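Long-range contacts in sortase family protein (Clostridium perfringens, PDB 6IXZ), which probably acts as a class C sortase, a cysteine transpeptidase that links pilin subunits covalently during pilus assembly on the bacterial surface: residues Asp13-Ile18 / Leu61-Ile66; Asp82-Gly87 / Thr111-Gln116; His104-Ala109 / Asp156-Ser161; Ala141-Gln146 / Glu187-Ser192; Val149-Glu154 / Asn178-Leu183. All coordinates share one frame; numbering follows the deposited sequence.

Contact 1 is buried. Contacts 2 and 3 are partly buried, and contacts 4 and 5 lie at the surface. Contacts 4 and 5 join the same two antiparallel strands, 138-150 and 180-188, at opposite ends of their pairing, so backbone hydrogen bonds run through both, with charged side chains beside them. Contact 1 sets an aromatic face on a glycine of strand 60-66. Contact 2 packs two short helix ends near the predicted active site, with a bridging water. In contact 3 a histidine of strand 103-109 grips a loop. That loop also touches contacts 4 and 5: Leu158 and Glu157 meet Arg181 and Leu183 of contact 5, and Glu157 bonds Gln146 of contact 4.

Contact 1 (Asp13-Ile18 / Leu61-Ile66); sequences DYTEKI and LGYIEI
Tyr14 lays one face of its ring on Gly62, and this is the tight part of the contact. Gly62 CA lies 3.5 Å from the centroid of the Tyr14 ring, 16° off the ring normal, in a CH-pi contact. No side chain on Gly62 keeps the ring away from the strand. The ring reaches this place because CG of Tyr14 is turned anti to the backbone N (chi1 160°). The far end of the ring then reaches the Leu61 carbonyl, with Tyr14 OH 3.3 Å from Leu61 O. The hydroxyl has a weak hydrogen bond to the backbone N of Leu136. The other side is looser. Tyr14 CD2 comes near the edge of the Tyr63 ring, at 4.4 Å from Tyr63 CD2. Thr15 is partly exposed, and its OG1 is spent on Ile11 O in its own helix. Tyr63 stacks on His134 instead. Asp13, Glu16 and Lys17 are exposed. The axes of segments 13-18 and 61-66 approach to 8.9 Å, with directions 132° apart. The arrangement docks helix 5-18 against strand 60-66, the first strand of the sortase beta barrel. Helices placed before the barrel are a feature of class C sortases.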
# COMPACT_ATOMS: atom_id res chain seq x y z
N ASP A 13 2.08 17.99 1.84
CA ASP A 13 2.74 17.92 3.13
C ASP A 13 3.83 16.85 3.15
O ASP A 13 4.91 17.07 3.68
CB ASP A 13 1.73 17.53 4.21
CG ASP A 13 0.82 18.66 4.59
OD1 ASP A 13 -0.05 18.44 5.46
OD2 ASP A 13 1.02 19.75 4.04
N TYR A 14 3.46 15.65 2.71
CA TYR A 14 4.36 14.51 2.77
C TYR A 14 5.62 14.79 1.95
O TYR A 14 6.73 14.52 2.40
CB TYR A 14 3.70 13.24 2.21
CG TYR A 14 4.71 12.20 1.80
CD1 TYR A 14 5.26 11.34 2.75
CD2 TYR A 14 5.19 12.13 0.50
CE1 TYR A 14 6.25 10.44 2.41
CE2 TYR A 14 6.18 11.24 0.15
CZ TYR A 14 6.72 10.40 1.12
OH TYR A 14 7.67 9.48 0.76
N THR A 15 5.44 15.33 0.75
CA THR A 15 6.58 15.61 -0.12
C THR A 15 7.50 16.67 0.50
O THR A 15 8.69 16.43 0.71
CB THR A 15 6.09 16.08 -1.50
OG1 THR A 15 5.26 15.07 -2.08
CG2 THR A 15 7.28 16.35 -2.42
N GLU A 16 6.96 17.81 0.88
CA GLU A 16 7.80 18.80 1.53
C GLU A 16 8.60 18.15 2.64
O GLU A 16 9.78 18.42 2.80
CB GLU A 16 6.98 19.96 2.11
CG GLU A 16 7.83 21.18 2.44
CD GLU A 16 7.37 21.93 3.67
OE1 GLU A 16 8.23 22.44 4.42
OE2 GLU A 16 6.14 22.03 3.89
N LYS A 17 7.93 17.32 3.45
CA LYS A 17 8.47 16.87 4.73
C LYS A 17 9.55 15.81 4.54
O LYS A 17 10.58 15.83 5.22
CB LYS A 17 7.35 16.32 5.61
CG LYS A 17 7.85 15.39 6.71
CD LYS A 17 6.72 14.91 7.61
CE LYS A 17 7.16 13.71 8.44
NZ LYS A 17 6.23 13.40 9.56
N ILE A 18 9.32 14.89 3.61
CA ILE A 18 10.33 13.86 3.30
C ILE A 18 11.51 14.52 2.59
O ILE A 18 12.66 14.18 2.85
CB ILE A 18 9.77 12.70 2.43
CG1 ILE A 18 10.63 11.44 2.58
CG2 ILE A 18 9.72 13.08 0.95
CD1 ILE A 18 10.26 10.62 3.78
N LEU A 61 3.19 7.36 4.34
CA LEU A 61 4.44 6.78 3.87
C LEU A 61 4.80 7.24 2.45
O LEU A 61 5.89 6.97 1.95
CB LEU A 61 4.29 5.26 3.83
CG LEU A 61 3.75 4.59 5.08
CD1 LEU A 61 3.59 3.10 4.84
CD2 LEU A 61 4.69 4.86 6.25
N GLY A 62 3.85 7.87 1.79
CA GLY A 62 4.05 8.33 0.43
C GLY A 62 2.74 8.33 -0.30
O GLY A 62 1.67 8.47 0.32
N TYR A 63 2.79 8.09 -1.61
CA TYR A 63 1.58 7.95 -2.41
C TYR A 63 1.67 6.95 -3.59
O TYR A 63 2.74 6.51 -4.01
CB TYR A 63 1.14 9.32 -2.93
CG TYR A 63 2.19 10.01 -3.77
CD1 TYR A 63 2.11 10.02 -5.16
CD2 TYR A 63 3.29 10.62 -3.17
CE1 TYR A 63 3.10 10.62 -5.93
CE2 TYR A 63 4.27 11.22 -3.92
CZ TYR A 63 4.16 11.26 -5.29
OH TYR A 63 5.14 11.88 -6.02
N ILE A 64 0.51 6.65 -4.14
CA ILE A 64 0.40 5.77 -5.28
C ILE A 64 -0.17 6.54 -6.47
O ILE A 64 -1.06 7.38 -6.31
CB ILE A 64 -0.48 4.53 -4.95
CG1 ILE A 64 -0.60 3.60 -6.16
CG2 ILE A 64 -1.87 4.94 -4.46
CD1 ILE A 64 -1.10 2.22 -5.80
N GLU A 65 0.37 6.28 -7.65
CA GLU A 65 -0.20 6.80 -8.90
C GLU A 65 -0.60 5.66 -9.83
O GLU A 65 0.14 4.69 -9.95
CB GLU A 65 0.81 7.69 -9.63
CG GLU A 65 1.36 8.84 -8.81
CD GLU A 65 2.27 9.72 -9.65
OE1 GLU A 65 1.89 10.87 -9.93
OE2 GLU A 65 3.30 9.20 -10.14
N ILE A 66 -1.80 5.75 -10.39
CA ILE A 66 -2.28 4.81 -11.41
C ILE A 66 -2.75 5.60 -12.63
O ILE A 66 -3.90 6.02 -12.71
CB ILE A 66 -3.45 3.92 -10.89
CG1 ILE A 66 -3.15 3.37 -9.48
CG2 ILE A 66 -3.71 2.77 -11.85
CD1 ILE A 66 -4.25 2.51 -8.90

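Contact 2 (Asp82-Gly87 / Thr111-Gln116); sequences DILKKG and TGLANQ
Leu113 packs against Leu84 and Lys85, joining two short helices that pack beside the sortase barrel. Helix 111-114 follows directly after His110, a predicted active-site residue, and the side chains of Leu113 and His110 are about 4 Å apart at their nearest atoms. Leu113 uses two parts of its chain. CD1 reaches the CB of Leu84 at 4.0 Å. Leu113 CB lies 4.0 Å from Lys85 CG, which comes closer still, 3.5 Å, to Leu113 O. The two chains meet here at a slant. Lys85 has CG anti to its carbonyl carbon (chi1 -81°) and stays extended beyond it, so only the first carbons touch and the amino end leads away. Ala114 packs on backbone rather than on side chains. Its CB rests 3.5 Å from Leu84 O. Its CA makes a CA-H...O contact with Lys85 O at 3.3 Å, with 149° at the hydrogen. A water bridges the two backbones, donating to Lys85 O at 2.8 Å and to Ala114 O at 3.1 Å.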
# COMPACT_ATOMS: atom_id res chain seq x y z
N ASP A 82 -10.96 4.65 11.35
CA ASP A 82 -10.63 6.07 11.28
C ASP A 82 -9.59 6.42 10.20
O ASP A 82 -9.65 7.48 9.57
CB ASP A 82 -10.18 6.57 12.64
CG ASP A 82 -9.02 5.80 13.19
OD1 ASP A 82 -8.00 6.45 13.49
OD2 ASP A 82 -9.11 4.55 13.31
N ILE A 83 -8.73 5.48 9.86
CA ILE A 83 -7.74 5.73 8.81
C ILE A 83 -8.30 5.45 7.43
O ILE A 83 -8.05 6.21 6.50
CB ILE A 83 -6.47 4.92 9.03
CG1 ILE A 83 -5.68 5.52 10.21
CG2 ILE A 83 -5.64 4.91 7.75
CD1 ILE A 83 -5.29 4.49 11.26
N LEU A 84 -9.18 4.47 7.32
CA LEU A 84 -9.80 4.17 6.05
C LEU A 84 -10.82 5.20 5.66
O LEU A 84 -11.15 5.32 4.49
CB LEU A 84 -10.44 2.78 6.02
CG LEU A 84 -9.58 1.52 6.03
CD1 LEU A 84 -10.47 0.29 6.07
CD2 LEU A 84 -8.63 1.42 4.84
N LYS A 85 -11.34 5.94 6.65
CA LYS A 85 -12.18 7.11 6.37
C LYS A 85 -11.36 8.17 5.62
O LYS A 85 -11.93 8.90 4.81
CB LYS A 85 -12.77 7.70 7.65
CG LYS A 85 -14.00 6.99 8.19
CD LYS A 85 -14.42 7.60 9.53
CE LYS A 85 -15.55 6.81 10.17
NZ LYS A 85 -16.22 7.58 11.27
N LYS A 86 -10.05 8.25 5.88
CA LYS A 86 -9.18 9.23 5.20
C LYS A 86 -8.62 8.77 3.83
O LYS A 86 -8.33 9.60 2.94
CB LYS A 86 -7.97 9.57 6.07
CG LYS A 86 -8.30 10.22 7.40
CD LYS A 86 -7.02 10.79 8.01
CE LYS A 86 -6.95 10.58 9.50
NZ LYS A 86 -5.55 10.22 9.89
N GLY A 87 -8.26 7.51 3.74
CA GLY A 87 -7.63 7.02 2.51
C GLY A 87 -7.07 5.61 2.61
O GLY A 87 -7.48 4.79 3.43
N THR A 111 -14.38 2.84 0.16
CA THR A 111 -15.08 4.03 -0.28
C THR A 111 -16.40 4.23 0.50
O THR A 111 -16.81 5.35 0.73
CB THR A 111 -15.38 4.04 -1.79
OG1 THR A 111 -16.37 3.06 -2.11
CG2 THR A 111 -14.15 3.83 -2.63
N GLY A 112 -16.97 3.16 1.01
CA GLY A 112 -18.09 3.28 1.97
C GLY A 112 -17.77 4.10 3.20
O GLY A 112 -18.64 4.78 3.73
N LEU A 113 -16.56 3.95 3.73
CA LEU A 113 -16.09 4.79 4.85
C LEU A 113 -15.57 6.17 4.42
O LEU A 113 -15.72 7.18 5.13
CB LEU A 113 -14.98 4.04 5.61
CG LEU A 113 -15.45 2.89 6.49
CD1 LEU A 113 -14.26 2.06 6.95
CD2 LEU A 113 -16.26 3.38 7.68
N ALA A 114 -14.78 6.15 3.34
CA ALA A 114 -14.13 7.34 2.85
C ALA A 114 -15.08 8.31 2.14
O ALA A 114 -14.82 9.50 2.10
CB ALA A 114 -12.99 6.95 1.93
N ASN A 115 -16.16 7.81 1.56
CA ASN A 115 -17.05 8.65 0.74
C ASN A 115 -16.35 9.32 -0.40
O ASN A 115 -16.67 10.46 -0.75
CB ASN A 115 -17.76 9.68 1.60
CG ASN A 115 -18.80 9.05 2.47
OD1 ASN A 115 -19.63 8.30 1.97
ND2 ASN A 115 -18.68 9.24 3.78
N GLN A 116 -15.38 8.61 -0.97
CA GLN A 116 -14.51 9.10 -2.07
C GLN A 116 -14.20 7.86 -2.95
O GLN A 116 -14.22 6.72 -2.45
CB GLN A 116 -13.17 9.66 -1.52
CG GLN A 116 -13.27 10.92 -0.65
CD GLN A 116 -13.73 12.15 -1.42
OE1 GLN A 116 -13.46 12.26 -2.62
NE2 GLN A 116 -14.35 13.12 -0.73
O HOH W 1 -11.90 10.33 2.44

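Contact 3 (His104-Ala109 / Asp156-Ser161); sequences HSVLSA and DELKIS
The backbones come closest where the CA atoms of His104 and Ile160 are 5.1 Å apart, and they diverge to 7.1 Å between the CA atoms of Val106 and Leu158. The second segment belongs to the connection between strands 138-150 and 165-173, the beta6/beta7 loop of the sortase fold. It begins with a 3-10 turn, and it packs on strand 103-109 of the barrel. His104 carries the polar part. Its CG is anti to the backbone N (chi1 -167°), which swings the ring out toward the loop. ND1 donates to Lys159 O at 2.8 Å, at 163°. The acceptor lies in the ring plane, but the donor sits well above the carbonyl plane of Lys159. On the same ring edge, His104 CE1 is 3.2 Å from Glu157 O. NE2 bonds to Thr168 OG1, so both ring nitrogens are held and the ring rotation is fixed. Tyr166 packs against it edge-to-face. The apolar part is formed by Val106 and Leu158. Leu158 CD2 meets both methyls of Val106, 3.8 Å from CG2, and the two side chains cross at about a right angle. Leu158 touches Leu183 as well. A water donates to His104 O at 2.9 Å and to Leu158 O at 2.6 Å.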
# COMPACT_ATOMS: atom_id res chain seq x y z
N HIS A 104 5.13 -8.66 0.08
CA HIS A 104 3.79 -8.48 -0.43
C HIS A 104 3.02 -7.48 0.44
O HIS A 104 2.57 -7.84 1.53
CB HIS A 104 3.07 -9.82 -0.46
CG HIS A 104 1.81 -9.80 -1.24
ND1 HIS A 104 1.11 -10.95 -1.56
CD2 HIS A 104 1.17 -8.79 -1.86
CE1 HIS A 104 0.09 -10.63 -2.33
NE2 HIS A 104 0.08 -9.32 -2.49
N SER A 105 2.96 -6.23 0.00
CA SER A 105 2.22 -5.20 0.71
C SER A 105 0.80 -5.16 0.18
O SER A 105 0.57 -5.28 -1.03
CB SER A 105 2.89 -3.84 0.49
OG SER A 105 2.45 -2.87 1.42
N VAL A 106 -0.16 -5.00 1.08
CA VAL A 106 -1.53 -4.84 0.69
C VAL A 106 -2.02 -3.43 1.02
O VAL A 106 -1.91 -2.96 2.15
CB VAL A 106 -2.40 -5.90 1.34
CG1 VAL A 106 -3.83 -5.81 0.80
CG2 VAL A 106 -1.81 -7.28 1.07
N LEU A 107 -2.60 -2.77 0.02
CA LEU A 107 -3.08 -1.42 0.18
C LEU A 107 -4.60 -1.41 0.09
O LEU A 107 -5.17 -1.76 -0.94
CB LEU A 107 -2.45 -0.49 -0.88
CG LEU A 107 -0.93 -0.57 -1.04
CD1 LEU A 107 -0.41 0.26 -2.21
CD2 LEU A 107 -0.24 -0.19 0.26
N SER A 108 -5.25 -1.12 1.22
CA SER A 108 -6.71 -1.27 1.39
C SER A 108 -7.45 0.07 1.29
O SER A 108 -7.11 1.04 1.95
CB SER A 108 -7.03 -1.88 2.77
OG SER A 108 -8.36 -2.37 2.81
N ALA A 109 -8.54 0.06 0.53
CA ALA A 109 -9.35 1.22 0.26
C ALA A 109 -10.77 0.87 0.57
O ALA A 109 -11.22 -0.19 0.14
CB ALA A 109 -9.25 1.61 -1.21
N ASP A 156 -5.67 -16.02 1.50
CA ASP A 156 -4.56 -16.76 0.92
C ASP A 156 -3.78 -15.95 -0.10
O ASP A 156 -2.57 -16.11 -0.23
CB ASP A 156 -5.07 -18.05 0.27
CG ASP A 156 -5.41 -19.13 1.29
OD1 ASP A 156 -5.04 -18.99 2.48
OD2 ASP A 156 -6.05 -20.12 0.89
N GLU A 157 -4.50 -15.19 -0.93
CA GLU A 157 -3.86 -14.47 -2.03
C GLU A 157 -3.18 -13.19 -1.54
O GLU A 157 -2.59 -12.44 -2.32
CB GLU A 157 -4.88 -14.14 -3.13
CG GLU A 157 -5.44 -15.36 -3.85
CD GLU A 157 -4.39 -16.12 -4.63
OE1 GLU A 157 -4.63 -17.30 -4.93
OE2 GLU A 157 -3.29 -15.56 -4.91
N LEU A 158 -3.25 -12.96 -0.24
CA LEU A 158 -2.57 -11.85 0.40
C LEU A 158 -1.24 -12.24 1.06
O LEU A 158 -0.52 -11.37 1.56
CB LEU A 158 -3.48 -11.23 1.46
CG LEU A 158 -4.78 -10.61 0.96
CD1 LEU A 158 -5.45 -9.91 2.14
CD2 LEU A 158 -4.53 -9.62 -0.18
N LYS A 159 -0.96 -13.53 1.09
CA LYS A 159 0.27 -14.05 1.71
C LYS A 159 1.52 -13.66 0.92
O LYS A 159 1.46 -13.44 -0.28
CB LYS A 159 0.23 -15.58 1.79
CG LYS A 159 -0.82 -16.10 2.77
CD LYS A 159 -0.96 -17.61 2.67
CE LYS A 159 -2.05 -18.14 3.59
NZ LYS A 159 -1.79 -17.81 5.02
N ILE A 160 2.67 -13.66 1.58
CA ILE A 160 3.93 -13.42 0.89
C ILE A 160 4.24 -14.66 0.04
O ILE A 160 3.86 -15.77 0.41
CB ILE A 160 5.03 -13.12 1.90
CG1 ILE A 160 4.69 -11.82 2.62
CG2 ILE A 160 6.39 -12.97 1.21
CD1 ILE A 160 5.36 -11.68 3.96
N SER A 161 4.72 -14.44 -1.18
CA SER A 161 5.18 -15.54 -2.03
C SER A 161 6.71 -15.51 -2.08
O SER A 161 7.30 -14.44 -2.31
CB SER A 161 4.63 -15.43 -3.45
OG SER A 161 3.22 -15.63 -3.50
O HOH W 2 1.33 -10.05 2.85

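Contact 4 (Ala141-Gln146 / Glu187-Ser192); sequences AYKVNQ and ERTDLS
Lys143 and Glu187 form an antiparallel hydrogen-bonded pair. Lys143 N donates to Glu187 O at 2.8 Å, and Glu187 N returns a bond to Lys143 O at 2.7 Å. Next along, Tyr142 and Arg188 are a non-hydrogen-bonded pair, and beyond them Thr189 N donates to Ala141 O at 2.9 Å, nearly straight at 170°. Thr189 OG1 adds a weak bond to the same oxygen.

Charged groups tie down the strand end. Asp190 OD2 accepts from two donors: Ala141 N on its syn lone pair at 2.7 Å, and Arg188 NE on its anti lone pair at 2.8 Å. The second is part of a salt bridge, with Asp190 OD2 in the guanidinium plane. Arg188 NH1 and Tyr142 OH share Asp165 as a further partner.

The same arginine makes a CH-pi contact: its chain bends at chi2 (68°) and brings CD over a face of the Tyr142 ring, 4.1 Å from the centroid. Asn145 ND2 lies 2.9 Å from Glu187 OE1 at a poor angle for a hydrogen bond, while Asn145 OD1 accepts from Arg185 NE. Asn145 and Gln146 both face Arg185. This is a classic beta bulge, in the antiparallel pairing of strands 138-150 and 180-188 of the sortase barrel.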
# COMPACT_ATOMS: atom_id res chain seq x y z
N ALA A 141 7.79 0.55 -9.45
CA ALA A 141 6.77 0.33 -10.48
C ALA A 141 6.29 -1.11 -10.44
O ALA A 141 7.07 -2.02 -10.26
CB ALA A 141 7.31 0.69 -11.86
N TYR A 142 4.98 -1.30 -10.57
CA TYR A 142 4.42 -2.63 -10.55
C TYR A 142 3.55 -2.85 -11.79
O TYR A 142 2.97 -1.93 -12.33
CB TYR A 142 3.60 -2.86 -9.25
CG TYR A 142 4.46 -2.97 -8.02
CD1 TYR A 142 4.86 -4.21 -7.54
CD2 TYR A 142 4.96 -1.85 -7.39
CE1 TYR A 142 5.68 -4.32 -6.46
CE2 TYR A 142 5.83 -1.96 -6.32
CZ TYR A 142 6.16 -3.20 -5.84
OH TYR A 142 7.04 -3.32 -4.78
N LYS A 143 3.44 -4.10 -12.19
CA LYS A 143 2.56 -4.47 -13.27
C LYS A 143 1.60 -5.56 -12.82
O LYS A 143 2.03 -6.62 -12.31
CB LYS A 143 3.40 -4.99 -14.44
CG LYS A 143 2.61 -5.37 -15.68
CD LYS A 143 3.57 -5.77 -16.78
CE LYS A 143 4.59 -6.77 -16.25
NZ LYS A 143 5.17 -7.60 -17.35
N VAL A 144 0.32 -5.32 -13.10
CA VAL A 144 -0.79 -6.20 -12.74
C VAL A 144 -0.61 -7.59 -13.37
O VAL A 144 -0.39 -7.70 -14.57
CB VAL A 144 -2.13 -5.62 -13.21
CG1 VAL A 144 -3.27 -6.58 -12.90
CG2 VAL A 144 -2.39 -4.28 -12.55
N ASN A 145 -0.70 -8.63 -12.55
CA ASN A 145 -0.69 -10.00 -13.09
C ASN A 145 -1.73 -10.93 -12.51
O ASN A 145 -1.86 -12.05 -12.98
CB ASN A 145 0.71 -10.62 -12.97
CG ASN A 145 1.13 -10.87 -11.53
OD1 ASN A 145 0.36 -10.68 -10.59
ND2 ASN A 145 2.36 -11.30 -11.36
N GLN A 146 -2.55 -10.47 -11.57
CA GLN A 146 -3.63 -11.29 -11.06
C GLN A 146 -4.76 -10.41 -10.57
O GLN A 146 -4.52 -9.51 -9.78
CB GLN A 146 -3.15 -12.21 -9.94
CG GLN A 146 -4.22 -13.20 -9.46
CD GLN A 146 -3.73 -14.14 -8.37
OE1 GLN A 146 -3.26 -15.24 -8.66
NE2 GLN A 146 -3.97 -13.76 -7.11
N GLU A 187 3.17 -7.05 -9.89
CA GLU A 187 4.52 -7.56 -9.64
C GLU A 187 5.55 -6.51 -10.08
O GLU A 187 5.33 -5.83 -11.07
CB GLU A 187 4.75 -8.89 -10.39
CG GLU A 187 6.14 -9.51 -10.19
CD GLU A 187 6.19 -11.00 -10.50
OE1 GLU A 187 5.24 -11.52 -11.11
OE2 GLU A 187 7.17 -11.66 -10.10
N ARG A 188 6.59 -6.35 -9.27
CA ARG A 188 7.64 -5.35 -9.46
C ARG A 188 8.17 -5.43 -10.89
O ARG A 188 8.49 -6.53 -11.36
CB ARG A 188 8.79 -5.63 -8.48
CG ARG A 188 9.85 -4.54 -8.34
CD ARG A 188 9.31 -3.28 -7.67
NE ARG A 188 10.35 -2.27 -7.55
CZ ARG A 188 11.35 -2.31 -6.66
NH1 ARG A 188 11.43 -3.27 -5.74
NH2 ARG A 188 12.29 -1.39 -6.71
N THR A 189 8.20 -4.30 -11.59
CA THR A 189 8.68 -4.27 -12.98
C THR A 189 10.01 -3.56 -13.12
O THR A 189 10.63 -3.63 -14.18
CB THR A 189 7.69 -3.60 -13.96
OG1 THR A 189 7.40 -2.27 -13.52
CG2 THR A 189 6.40 -4.38 -14.09
N ASP A 190 10.43 -2.85 -12.08
CA ASP A 190 11.84 -2.45 -11.98
C ASP A 190 12.70 -3.68 -11.74
O ASP A 190 12.21 -4.72 -11.27
CB ASP A 190 12.06 -1.44 -10.86
CG ASP A 190 10.92 -0.45 -10.73
OD1 ASP A 190 10.67 0.32 -11.68
OD2 ASP A 190 10.25 -0.48 -9.68
N LEU A 191 13.97 -3.59 -12.10
CA LEU A 191 14.90 -4.70 -11.90
C LEU A 191 15.34 -4.79 -10.43
O LEU A 191 15.39 -3.78 -9.72
CB LEU A 191 16.12 -4.58 -12.84
CG LEU A 191 15.83 -5.02 -14.29
CD1 LEU A 191 14.81 -4.10 -14.94
CD2 LEU A 191 17.10 -5.07 -15.14
N SER A 192 15.61 -6.02 -9.98
CA SER A 192 16.09 -6.29 -8.62
C SER A 192 17.61 -6.23 -8.53
O SER A 192 18.27 -7.24 -8.25
CB SER A 192 15.63 -7.67 -8.17
OG SER A 192 16.32 -8.68 -8.89

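Contact 5 (Val149-Glu154 / Asn178-Leu183); sequences VVHPDE and NTERLL
Thr179 meets Pro152 through its backbone, with Thr179 O 3.1 Å from Pro152 CG at the rim of the proline ring. Glu180 follows. Its CB packs on Val149 CG1, and its chain bends at chi2 (-111°) to lie beside His151, pointing the same way. Glu180 OE1 then stands 3.4 Å above the plane of the His151 ring, over one face and off centre. Arg181 pairs with Val150. Arg181 N donates to Val150 O at 3.0 Å and 178°, and Val150 N donates back to Arg181 O at 2.9 Å. This is an antiparallel ladder of the sortase barrel, ending where strand 138-150 leaves into a type I turn from His151 to Glu154. The Arg181 side chain bends at chi2 and chi3 toward that turn. Pro152 O sits over one face of the guanidinium, 3.2 Å above its plane and too poorly angled for a hydrogen bond, and Glu154 O lies at its edge. The Arg181 side chain is about 6 Å at its nearest from that of Cys172, the predicted acyl-thioester residue, consistent with the active-site arginine of sortases. Leu182 turns to the opposite face of the sheet, where its CD1 meets Val149 CG2 at 3.8 Å. Leu183 reaches back, with CD1 4.3 Å from Val150 CB.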
# COMPACT_ATOMS: atom_id res chain seq x y z
N VAL A 149 -11.64 -11.66 -7.12
CA VAL A 149 -12.63 -11.21 -6.14
C VAL A 149 -12.79 -12.25 -5.07
O VAL A 149 -12.95 -13.43 -5.37
CB VAL A 149 -14.01 -10.95 -6.76
CG1 VAL A 149 -15.00 -10.48 -5.69
CG2 VAL A 149 -13.92 -9.93 -7.88
N VAL A 150 -12.84 -11.82 -3.82
CA VAL A 150 -12.62 -12.72 -2.73
C VAL A 150 -13.45 -12.28 -1.53
O VAL A 150 -13.84 -11.11 -1.43
CB VAL A 150 -11.12 -12.75 -2.44
CG1 VAL A 150 -10.84 -12.73 -0.95
CG2 VAL A 150 -10.48 -13.91 -3.15
N HIS A 151 -13.76 -13.20 -0.64
CA HIS A 151 -14.60 -12.85 0.49
C HIS A 151 -13.79 -12.20 1.60
O HIS A 151 -12.58 -12.39 1.68
CB HIS A 151 -15.38 -14.08 0.96
CG HIS A 151 -16.42 -14.54 -0.03
ND1 HIS A 151 -16.23 -14.45 -1.40
CD2 HIS A 151 -17.67 -15.03 0.15
CE1 HIS A 151 -17.32 -14.89 -2.01
NE2 HIS A 151 -18.20 -15.24 -1.10
N PRO A 152 -14.44 -11.37 2.44
CA PRO A 152 -13.70 -10.45 3.30
C PRO A 152 -12.76 -11.09 4.35
O PRO A 152 -11.89 -10.41 4.90
CB PRO A 152 -14.80 -9.62 3.97
CG PRO A 152 -15.98 -9.72 3.06
CD PRO A 152 -15.89 -11.07 2.41
N ASP A 153 -12.90 -12.40 4.61
CA ASP A 153 -11.98 -13.09 5.52
C ASP A 153 -11.11 -14.12 4.81
O ASP A 153 -10.26 -14.75 5.45
CB ASP A 153 -12.74 -13.78 6.66
CG ASP A 153 -13.43 -12.81 7.60
OD1 ASP A 153 -12.78 -11.84 8.08
OD2 ASP A 153 -14.62 -13.02 7.88
N GLU A 154 -11.29 -14.28 3.50
CA GLU A 154 -10.32 -15.02 2.68
C GLU A 154 -9.01 -14.25 2.56
O GLU A 154 -9.01 -13.05 2.23
CB GLU A 154 -10.87 -15.24 1.27
CG GLU A 154 -11.90 -16.33 1.11
CD GLU A 154 -12.31 -16.47 -0.34
OE1 GLU A 154 -11.51 -17.01 -1.13
OE2 GLU A 154 -13.36 -15.90 -0.72
N ASN A 178 -20.00 -3.67 -1.01
CA ASN A 178 -18.88 -3.81 -0.05
C ASN A 178 -18.98 -5.09 0.75
O ASN A 178 -18.61 -5.19 1.92
CB ASN A 178 -18.78 -2.58 0.88
CG ASN A 178 -18.71 -1.28 0.11
OD1 ASN A 178 -18.03 -1.19 -0.92
ND2 ASN A 178 -19.43 -0.26 0.58
N THR A 179 -19.38 -6.12 0.03
CA THR A 179 -19.62 -7.41 0.62
C THR A 179 -18.47 -8.37 0.26
O THR A 179 -18.22 -9.35 0.97
CB THR A 179 -21.00 -7.90 0.12
OG1 THR A 179 -21.81 -8.27 1.25
CG2 THR A 179 -20.87 -9.01 -0.85
N GLU A 180 -17.70 -7.98 -0.76
CA GLU A 180 -16.42 -8.64 -1.06
C GLU A 180 -15.27 -7.64 -1.06
O GLU A 180 -15.46 -6.44 -0.79
CB GLU A 180 -16.47 -9.32 -2.42
CG GLU A 180 -17.86 -9.50 -2.99
CD GLU A 180 -18.28 -10.94 -3.01
OE1 GLU A 180 -18.22 -11.60 -1.95
OE2 GLU A 180 -18.67 -11.41 -4.10
N ARG A 181 -14.09 -8.17 -1.39
CA ARG A 181 -12.88 -7.41 -1.72
C ARG A 181 -12.42 -7.82 -3.10
O ARG A 181 -12.24 -9.01 -3.35
CB ARG A 181 -11.74 -7.78 -0.78
CG ARG A 181 -11.99 -7.64 0.70
CD ARG A 181 -11.15 -8.71 1.40
NE ARG A 181 -10.35 -8.13 2.46
CZ ARG A 181 -9.49 -8.80 3.21
NH1 ARG A 181 -9.30 -10.10 3.00
NH2 ARG A 181 -8.79 -8.14 4.13
N LEU A 182 -12.22 -6.83 -3.97
CA LEU A 182 -11.51 -7.01 -5.23
C LEU A 182 -10.02 -6.77 -5.04
O LEU A 182 -9.62 -5.76 -4.45
CB LEU A 182 -12.09 -6.05 -6.28
CG LEU A 182 -11.31 -5.87 -7.59
CD1 LEU A 182 -11.41 -7.13 -8.44
CD2 LEU A 182 -11.90 -4.69 -8.35
N LEU A 183 -9.23 -7.74 -5.47
CA LEU A 183 -7.78 -7.72 -5.29
C LEU A 183 -7.18 -7.54 -6.66
O LEU A 183 -7.55 -8.25 -7.59
CB LEU A 183 -7.29 -9.07 -4.75
CG LEU A 183 -7.92 -9.52 -3.44
CD1 LEU A 183 -7.28 -10.83 -2.97
CD2 LEU A 183 -7.77 -8.43 -2.38